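Local structure of omega transaminase (Pseudomonas sp., 5LHA) at residues V128-K133 with H327-S332; I288-K293 with G303-N308. The protein probably catalyses the pyridoxal-phosphate-dependent transfer of amino groups between amines and keto acids, as a class-III omega-transaminase of fold type I. All coordinates share one frame; numbering follows the deposited sequence.

In the fold
Both contacts are buried and lie on the same side of the chain's centre, with their own centres about 10 Å apart. Contact 2 pairs strands 288-291 and 303-308 inside the seven-stranded mixed sheet, through backbone hydrogen bonds and apolar side chains. Contact 1 ties helix 124-141, packed on that sheet, to the loop after strand 324-325, and relies on polar side-chain bonds at the border with the second subunit. The two touch where Ala131 CB lies 3.6 Å from Cys290 SG. Each reaches a different bound PMP: Thr330 of contact 1 holds one phosphate, while Lys293 of contact 2 lies beside the other cofactor.

Contact 1: V128-K133 with H327-S332. With PMP (4'-deoxy-4'-aminopyridoxal-5'-phosphate), chain G.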
ATOM      1  N   VAL A 128     -12.344   7.934 -15.315  1.00 22.10           N
ATOM      2  CA  VAL A 128     -12.296   7.651 -13.886  1.00 21.07           C
ATOM      3  C   VAL A 128     -10.858   7.713 -13.383  1.00 21.18           C
ATOM      4  O   VAL A 128     -10.563   8.373 -12.376  1.00 21.11           O
ATOM      5  CB  VAL A 128     -12.953   6.290 -13.593  1.00 21.29           C
ATOM      6  CG1 VAL A 128     -12.654   5.848 -12.169  1.00 22.41           C
ATOM      7  CG2 VAL A 128     -14.465   6.377 -13.841  1.00 16.79           C
ATOM      8  N   GLU A 129      -9.946   7.010 -14.064  1.00 21.25           N
ATOM      9  CA  GLU A 129      -8.535   7.069 -13.695  1.00 22.06           C
ATOM     10  C   GLU A 129      -8.048   8.509 -13.621  1.00 22.35           C
ATOM     11  O   GLU A 129      -7.297   8.878 -12.711  1.00 23.66           O
ATOM     12  CB  GLU A 129      -7.694   6.269 -14.694  1.00 21.76           C
ATOM     13  CG  GLU A 129      -6.359   5.780 -14.126  1.00 24.10           C
ATOM     14  CD  GLU A 129      -6.520   4.588 -13.182  1.00 29.84           C
ATOM     15  OE1 GLU A 129      -7.668   4.282 -12.804  1.00 31.92           O
ATOM     16  OE2 GLU A 129      -5.503   3.954 -12.817  1.00 29.52           O
ATOM     17  N   THR A 130      -8.454   9.327 -14.592  1.00 22.62           N
ATOM     18  CA  THR A 130      -8.082  10.737 -14.616  1.00 21.84           C
ATOM     19  C   THR A 130      -8.661  11.492 -13.423  1.00 22.65           C
ATOM     20  O   THR A 130      -7.970  12.306 -12.797  1.00 21.97           O
ATOM     21  CB  THR A 130      -8.561  11.349 -15.933  1.00 20.98           C
ATOM     22  OG1 THR A 130      -7.941  10.650 -17.018  1.00 18.02           O
ATOM     23  CG2 THR A 130      -8.195  12.825 -16.027  1.00 20.67           C
ATOM     24  N   ALA A 131      -9.923  11.228 -13.083  1.00 23.23           N
ATOM     25  CA  ALA A 131     -10.544  11.905 -11.946  1.00 23.37           C
ATOM     26  C   ALA A 131      -9.823  11.594 -10.641  1.00 22.33           C
ATOM     27  O   ALA A 131      -9.734  12.455  -9.760  1.00 21.71           O
ATOM     28  CB  ALA A 131     -12.018  11.511 -11.836  1.00 23.46           C
ATOM     29  N   LEU A 132      -9.336  10.359 -10.483  1.00 23.41           N
ATOM     30  CA  LEU A 132      -8.662   9.980  -9.242  1.00 22.45           C
ATOM     31  C   LEU A 132      -7.316  10.674  -9.092  1.00 20.83           C
ATOM     32  O   LEU A 132      -7.035  11.268  -8.053  1.00 20.60           O
ATOM     33  CB  LEU A 132      -8.485   8.465  -9.188  1.00 22.78           C
ATOM     34  CG  LEU A 132      -9.811   7.708  -9.161  1.00 23.77           C
ATOM     35  CD1 LEU A 132      -9.592   6.204  -9.214  1.00 22.31           C
ATOM     36  CD2 LEU A 132     -10.618   8.109  -7.918  1.00 24.37           C
ATOM     37  N   LYS A 133      -6.469  10.608 -10.119  1.00 23.45           N
ATOM     38  CA  LYS A 133      -5.136  11.209 -10.046  1.00 22.42           C
ATOM     39  C   LYS A 133      -5.203  12.733  -9.978  1.00 23.94           C
ATOM     40  O   LYS A 133      -4.397  13.365  -9.284  1.00 21.44           O
ATOM     41  CB  LYS A 133      -4.318  10.781 -11.264  1.00 21.89           C
ATOM     42  CG  LYS A 133      -3.879   9.330 -11.257  1.00 20.87           C
ATOM     43  CD  LYS A 133      -3.060   9.000 -12.502  1.00 20.26           C
ATOM     44  CE  LYS A 133      -1.702   9.675 -12.492  1.00 20.00           C
ATOM     45  NZ  LYS A 133      -1.116   9.760 -13.867  1.00 18.85           N
ATOM     46  N   HIS A 327      -0.325  14.507 -16.768  1.00 28.15           N
ATOM     47  CA  HIS A 327      -1.238  13.402 -17.002  1.00 25.65           C
ATOM     48  C   HIS A 327      -1.995  13.634 -18.304  1.00 27.18           C
ATOM     49  O   HIS A 327      -2.481  14.744 -18.559  1.00 27.86           O
ATOM     50  CB  HIS A 327      -2.226  13.254 -15.846  1.00 23.84           C
ATOM     51  CG  HIS A 327      -3.221  12.156 -16.045  1.00 25.17           C
ATOM     52  ND1 HIS A 327      -2.902  10.831 -15.857  1.00 23.97           N
ATOM     53  CD2 HIS A 327      -4.511  12.181 -16.450  1.00 25.63           C
ATOM     54  CE1 HIS A 327      -3.960  10.087 -16.120  1.00 25.00           C
ATOM     55  NE2 HIS A 327      -4.947  10.882 -16.490  1.00 24.72           N
ATOM     56  N   GLY A 328      -2.094  12.592 -19.118  1.00 27.02           N
ATOM     57  CA  GLY A 328      -2.821  12.683 -20.368  1.00 26.55           C
ATOM     58  C   GLY A 328      -2.354  11.639 -21.359  1.00 25.26           C
ATOM     59  O   GLY A 328      -1.394  10.905 -21.124  1.00 23.47           O
ATOM     60  N   TYR A 329      -3.021  11.632 -22.513  1.00 25.68           N
ATOM     61  CA  TYR A 329      -2.931  10.509 -23.432  1.00 25.38           C
ATOM     62  C   TYR A 329      -2.594  10.969 -24.840  1.00 27.84           C
ATOM     63  O   TYR A 329      -2.985  12.056 -25.273  1.00 30.68           O
ATOM     64  CB  TYR A 329      -4.248   9.711 -23.449  1.00 25.18           C
ATOM     65  CG  TYR A 329      -4.656   9.282 -22.066  1.00 24.07           C
ATOM     66  CD1 TYR A 329      -4.009   8.225 -21.441  1.00 23.94           C
ATOM     67  CD2 TYR A 329      -5.669   9.943 -21.370  1.00 24.10           C
ATOM     68  CE1 TYR A 329      -4.350   7.824 -20.161  1.00 22.15           C
ATOM     69  CE2 TYR A 329      -6.025   9.548 -20.077  1.00 23.70           C
ATOM     70  CZ  TYR A 329      -5.351   8.484 -19.480  1.00 21.83           C
ATOM     71  OH  TYR A 329      -5.680   8.057 -18.211  1.00 19.37           O
ATOM     72  N   THR A 330      -1.866  10.104 -25.549  1.00 27.11           N
ATOM     73  CA  THR A 330      -1.578  10.327 -26.959  1.00 25.06           C
ATOM     74  C   THR A 330      -2.839  10.710 -27.714  1.00 25.90           C
ATOM     75  O   THR A 330      -2.819  11.600 -28.574  1.00 26.39           O
ATOM     76  CB  THR A 330      -0.962   9.063 -27.558  1.00 20.68           C
ATOM     77  OG1 THR A 330       0.253   8.761 -26.869  1.00 19.66           O
ATOM     78  CG2 THR A 330      -0.664   9.241 -29.035  1.00 18.98           C
ATOM     79  N   TYR A 331      -3.958  10.072 -27.387  1.00 26.09           N
ATOM     80  CA  TYR A 331      -5.202  10.328 -28.091  1.00 25.79           C
ATOM     81  C   TYR A 331      -6.162  11.234 -27.320  1.00 27.49           C
ATOM     82  O   TYR A 331      -7.323  11.356 -27.719  1.00 30.02           O
ATOM     83  CB  TYR A 331      -5.872   8.996 -28.455  1.00 23.61           C
ATOM     84  CG  TYR A 331      -5.055   8.173 -29.442  1.00 22.63           C
ATOM     85  CD1 TYR A 331      -4.431   8.780 -30.533  1.00 21.80           C
ATOM     86  CD2 TYR A 331      -4.930   6.791 -29.304  1.00 22.49           C
ATOM     87  CE1 TYR A 331      -3.685   8.038 -31.449  1.00 20.05           C
ATOM     88  CE2 TYR A 331      -4.186   6.038 -30.219  1.00 20.46           C
ATOM     89  CZ  TYR A 331      -3.569   6.672 -31.286  1.00 18.89           C
ATOM     90  OH  TYR A 331      -2.834   5.946 -32.190  1.00 16.18           O
ATOM     91  N   SER A 332      -5.713  11.875 -26.240  1.00 26.70           N
ATOM     92  CA  SER A 332      -6.498  12.951 -25.643  1.00 28.74           C
ATOM     93  C   SER A 332      -6.793  14.023 -26.679  1.00 29.68           C
ATOM     94  O   SER A 332      -5.871  14.572 -27.289  1.00 31.67           O
ATOM     95  CB  SER A 332      -5.783  13.572 -24.445  1.00 28.58           C
ATOM     96  OG  SER A 332      -5.872  12.740 -23.309  1.00 28.70           O
TER
HETATM   97  N1  PMP G 501       3.925   3.164 -23.372  1.00 25.84           N
HETATM   98  C2  PMP G 501       4.898   3.962 -23.948  1.00 27.20           C
HETATM   99  C2A PMP G 501       6.298   3.461 -24.147  1.00 27.55           C
HETATM  100  C3  PMP G 501       4.593   5.263 -24.334  1.00 28.06           C
HETATM  101  O3  PMP G 501       5.572   6.052 -24.877  1.00 26.09           O
HETATM  102  C4  PMP G 501       3.295   5.747 -24.168  1.00 30.93           C
HETATM  103  C4A PMP G 501       2.891   7.119 -24.691  1.00 35.77           C
HETATM  104  N4A PMP G 501       4.024   7.993 -24.942  1.00 37.74           N
HETATM  105  C5  PMP G 501       2.351   4.954 -23.510  1.00 27.53           C
HETATM  106  C6  PMP G 501       2.713   3.697 -23.035  1.00 26.48           C
HETATM  107  C5A PMP G 501       0.945   5.471 -23.302  1.00 25.54           C
HETATM  108  O4P PMP G 501       0.287   5.693 -24.533  1.00 23.99           O
HETATM  109  P   PMP G 501      -1.108   6.497 -24.526  1.00 26.87           P
HETATM  110  O1P PMP G 501      -1.963   6.048 -23.362  1.00 24.57           O
HETATM  111  O2P PMP G 501      -1.860   6.317 -25.827  1.00 24.83           O
HETATM  112  O3P PMP G 501      -0.758   7.966 -24.406  1.00 26.05           O
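Thr130 and Lys133, three residues apart on helix 124-141, hold the two nitrogens of the His327 imidazole. His327 NE2 donates to Thr130 OG1 at 3.0 Å, with the hydroxyl oxygen only 7° out of the ring plane. At the other nitrogen, Lys133 NZ donates to His327 ND1 at 2.9 Å, tilted 27° from that plane. Lys133 reaches it because its chain bends at the third torsion (chi3 69°), while His327 has CG anti to its own backbone N, which carries the ring to the helix. Thr130 OG1 also bonds to the carbonyl of Asp126, one turn earlier, and Lys133 NZ to Val160 O and Thr165 OG1 of the second subunit.

Van der Waals contact backs these bonds, with Thr130 CG2 3.8 Å from His327 CD2. Separately, Thr130 OG1 lies in the plane of the Tyr329 ring, at its edge, 3.6 Å from Tyr329 OH.

The cofactor bonds come from Thr330, in the type I turn from Tyr329 to Ser332. Thr330 N points almost straight at PMP O3P (2.7 Å), and Thr330 OG1 donates to the same oxygen at 2.8 Å. Ser125 and Gly124 of the second subunit also bond to this PMP.

With ND1 accepting from Lys133 and NE2 donating to Thr130, the pattern is consistent with a neutral imidazole that carries its proton on NE2; the two bonds fix its rotation from both sides and join the helix to a loop that binds phosphate across the subunit interface.

Contact 2: I288-K293 with G303-N308; sequences ILCLAK and GATLFN. With PMP (4'-deoxy-4'-aminopyridoxal-5'-phosphate), chain E.
Ile288 holds CG1 beside its backbone N (chi1 -60°) and CG2 anti to it, and the two branches meet different partners. CG2 sits 3.6 Å from Thr305 CG2, whereas CG1 approaches Phe307 CD2 obliquely at 4.0 Å. On the other sheet face, Leu306 turns its second torsion to 72°, and its CD1 comes within 3.9 Å of Leu291 CD1. The strands form an antiparallel beta hairpin, their axes 4.8 Å apart and their directions at 171°, within the large sheet of this fold type I aminotransferase. Leu289-Leu306 and Leu291-Ala304 are its hydrogen-bonded pairs: Leu306 N donates to Leu289 O at 2.9 Å, and Leu291 N to Ala304 O at 2.8 Å. Between them, at the non-hydrogen-bonded pair Cys290-Thr305, the CA of Thr305 makes a CH...O contact of 3.3 Å with Leu289 O. Thr305 OG1 bonds to the carbonyl of Ala127 in helix 124-141, against which the face carrying Ile288, Cys290 and Thr305 packs. Beyond the paired residues the chain reaches the cofactor pocket, where Lys293 CE lies 3.3 Å from PMP N4A and Lys293 NZ bonds to Leu62 O and to Thr330 OG1 of the second subunit.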
ATOM      1  N   ILE A 288     -16.657  17.041 -10.055  1.00 28.67           N
ATOM      2  CA  ILE A 288     -16.035  16.443 -11.236  1.00 27.88           C
ATOM      3  C   ILE A 288     -17.060  15.580 -11.964  1.00 28.04           C
ATOM      4  O   ILE A 288     -17.874  14.903 -11.326  1.00 26.42           O
ATOM      5  CB  ILE A 288     -14.798  15.596 -10.854  1.00 25.86           C
ATOM      6  CG1 ILE A 288     -13.748  16.459 -10.152  1.00 24.69           C
ATOM      7  CG2 ILE A 288     -14.202  14.919 -12.093  1.00 23.00           C
ATOM      8  CD1 ILE A 288     -12.598  15.672  -9.589  1.00 25.55           C
ATOM      9  N   LEU A 289     -17.033  15.621 -13.302  1.00 29.25           N
ATOM     10  CA  LEU A 289     -17.835  14.747 -14.159  1.00 29.93           C
ATOM     11  C   LEU A 289     -16.929  13.806 -14.935  1.00 28.54           C
ATOM     12  O   LEU A 289     -15.918  14.246 -15.492  1.00 18.19           O
ATOM     13  CB  LEU A 289     -18.672  15.544 -15.158  1.00 31.13           C
ATOM     14  CG  LEU A 289     -19.700  16.505 -14.582  1.00 30.73           C
ATOM     15  CD1 LEU A 289     -20.386  17.253 -15.724  1.00 30.35           C
ATOM     16  CD2 LEU A 289     -20.703  15.737 -13.728  1.00 29.75           C
ATOM     17  N   CYS A 290     -17.295  12.521 -14.966  1.00 29.74           N
ATOM     18  CA  CYS A 290     -16.662  11.504 -15.808  1.00 29.23           C
ATOM     19  C   CYS A 290     -17.626  11.066 -16.912  1.00 28.85           C
ATOM     20  O   CYS A 290     -18.728  10.586 -16.621  1.00 30.51           O
ATOM     21  CB  CYS A 290     -16.226  10.300 -14.970  1.00 29.38           C
ATOM     22  SG  CYS A 290     -15.047  10.640 -13.633  1.00 31.05           S
ATOM     23  N   LEU A 291     -17.202  11.207 -18.174  1.00 26.24           N
ATOM     24  CA  LEU A 291     -18.053  10.916 -19.327  1.00 26.56           C
ATOM     25  C   LEU A 291     -17.364  10.030 -20.360  1.00 26.30           C
ATOM     26  O   LEU A 291     -16.153  10.120 -20.587  1.00 26.94           O
ATOM     27  CB  LEU A 291     -18.508  12.196 -20.033  1.00 26.31           C
ATOM     28  CG  LEU A 291     -19.292  13.209 -19.212  1.00 25.73           C
ATOM     29  CD1 LEU A 291     -19.180  14.570 -19.868  1.00 28.19           C
ATOM     30  CD2 LEU A 291     -20.739  12.763 -19.106  1.00 24.03           C
ATOM     31  N   ALA A 292     -18.177   9.209 -21.026  1.00 23.63           N
ATOM     32  CA  ALA A 292     -17.735   8.402 -22.153  1.00 23.73           C
ATOM     33  C   ALA A 292     -18.947   7.867 -22.900  1.00 26.54           C
ATOM     34  O   ALA A 292     -20.008   8.499 -22.901  1.00 29.00           O
ATOM     35  CB  ALA A 292     -16.844   7.246 -21.692  1.00 22.65           C
ATOM     36  N   LYS A 293     -18.804   6.686 -23.500  1.00 27.24           N
ATOM     37  CA  LYS A 293     -19.899   5.948 -24.124  1.00 28.51           C
ATOM     38  C   LYS A 293     -20.723   6.796 -25.092  1.00 29.63           C
ATOM     39  O   LYS A 293     -20.278   7.093 -26.208  1.00 28.88           O
ATOM     40  CB  LYS A 293     -20.807   5.359 -23.043  1.00 28.72           C
ATOM     41  CG  LYS A 293     -20.196   4.178 -22.305  1.00 30.48           C
ATOM     42  CD  LYS A 293     -21.199   3.543 -21.367  1.00 31.53           C
ATOM     43  CE  LYS A 293     -20.589   2.367 -20.615  1.00 33.73           C
ATOM     44  NZ  LYS A 293     -20.416   1.178 -21.500  1.00 34.64           N
ATOM     45  N   GLY A 303     -13.399   9.707 -24.215  1.00 28.33           N
ATOM     46  CA  GLY A 303     -13.768   9.935 -22.838  1.00 29.37           C
ATOM     47  C   GLY A 303     -13.429  11.363 -22.458  1.00 29.42           C
ATOM     48  O   GLY A 303     -12.651  12.038 -23.134  1.00 31.61           O
ATOM     49  N   ALA A 304     -14.048  11.830 -21.377  1.00 26.72           N
ATOM     50  CA  ALA A 304     -13.773  13.179 -20.900  1.00 26.37           C
ATOM     51  C   ALA A 304     -13.984  13.265 -19.399  1.00 25.39           C
ATOM     52  O   ALA A 304     -14.900  12.645 -18.852  1.00 25.90           O
ATOM     53  CB  ALA A 304     -14.641  14.231 -21.606  1.00 26.56           C
ATOM     54  N   THR A 305     -13.105  14.021 -18.747  1.00 22.58           N
ATOM     55  CA  THR A 305     -13.248  14.390 -17.347  1.00 22.49           C
ATOM     56  C   THR A 305     -13.319  15.908 -17.263  1.00 23.61           C
ATOM     57  O   THR A 305     -12.396  16.596 -17.711  1.00 24.13           O
ATOM     58  CB  THR A 305     -12.073  13.862 -16.535  1.00 20.68           C
ATOM     59  OG1 THR A 305     -11.865  12.489 -16.875  1.00 22.17           O
ATOM     60  CG2 THR A 305     -12.373  13.961 -15.028  1.00 17.75           C
ATOM     61  N   LEU A 306     -14.408  16.427 -16.706  1.00 24.60           N
ATOM     62  CA  LEU A 306     -14.587  17.868 -16.540  1.00 24.45           C
ATOM     63  C   LEU A 306     -14.360  18.247 -15.088  1.00 25.65           C
ATOM     64  O   LEU A 306     -14.736  17.505 -14.181  1.00 25.30           O
ATOM     65  CB  LEU A 306     -15.985  18.323 -16.964  1.00 23.22           C
ATOM     66  CG  LEU A 306     -16.280  18.466 -18.464  1.00 22.60           C
ATOM     67  CD1 LEU A 306     -16.371  17.103 -19.133  1.00 24.68           C
ATOM     68  CD2 LEU A 306     -17.555  19.262 -18.689  1.00 21.64           C
ATOM     69  N   PHE A 307     -13.764  19.417 -14.880  1.00 28.25           N
ATOM     70  CA  PHE A 307     -13.432  19.929 -13.558  1.00 28.61           C
ATOM     71  C   PHE A 307     -14.048  21.305 -13.393  1.00 30.45           C
ATOM     72  O   PHE A 307     -14.048  22.111 -14.328  1.00 32.05           O
ATOM     73  CB  PHE A 307     -11.914  19.989 -13.360  1.00 27.19           C
ATOM     74  CG  PHE A 307     -11.227  18.671 -13.616  1.00 28.11           C
ATOM     75  CD1 PHE A 307     -10.910  18.272 -14.903  1.00 26.87           C
ATOM     76  CD2 PHE A 307     -10.914  17.827 -12.559  1.00 29.04           C
ATOM     77  CE1 PHE A 307     -10.295  17.048 -15.139  1.00 27.46           C
ATOM     78  CE2 PHE A 307     -10.294  16.600 -12.789  1.00 29.94           C
ATOM     79  CZ  PHE A 307      -9.983  16.215 -14.075  1.00 29.63           C
ATOM     80  N   ASN A 308     -14.583  21.568 -12.207  1.00 31.32           N
ATOM     81  CA  ASN A 308     -15.245  22.840 -11.990  1.00 29.06           C
ATOM     82  C   ASN A 308     -14.215  23.940 -11.725  1.00 28.90           C
ATOM     83  O   ASN A 308     -13.011  23.689 -11.622  1.00 27.17           O
ATOM     84  CB  ASN A 308     -16.278  22.710 -10.864  1.00 28.38           C
ATOM     85  CG  ASN A 308     -15.664  22.321  -9.522  1.00 27.46           C
ATOM     86  OD1 ASN A 308     -14.452  22.242  -9.377  1.00 28.40           O
ATOM     87  ND2 ASN A 308     -16.516  22.057  -8.544  1.00 26.54           N
TER
HETATM   88  N1  PMP E 501     -17.878   3.793 -15.073  1.00 22.49           N
HETATM   89  C2  PMP E 501     -19.159   3.455 -15.479  1.00 22.12           C
HETATM   90  C2A PMP E 501     -20.363   3.885 -14.685  1.00 21.84           C
HETATM   91  C3  PMP E 501     -19.302   2.419 -16.391  1.00 24.25           C
HETATM   92  O3  PMP E 501     -20.514   1.802 -16.552  1.00 21.07           O
HETATM   93  C4  PMP E 501     -18.203   1.999 -17.137  1.00 26.24           C
HETATM   94  C4A PMP E 501     -18.380   0.925 -18.188  1.00 27.87           C
HETATM   95  N4A PMP E 501     -19.715   0.366 -18.123  1.00 29.55           N
HETATM   96  C5  PMP E 501     -16.945   2.561 -16.907  1.00 24.64           C
HETATM   97  C6  PMP E 501     -16.798   3.468 -15.857  1.00 23.60           C
HETATM   98  C5A PMP E 501     -15.772   2.177 -17.796  1.00 23.74           C
HETATM   99  O4P PMP E 501     -16.032   2.524 -19.147  1.00 21.95           O
HETATM  100  P   PMP E 501     -15.138   1.970 -20.375  1.00 22.26           P
HETATM  101  O1P PMP E 501     -15.669   0.590 -20.718  1.00 17.88           O
HETATM  102  O2P PMP E 501     -15.335   2.892 -21.561  1.00 19.92           O
HETATM  103  O3P PMP E 501     -13.668   1.864 -20.023  1.00 16.06           O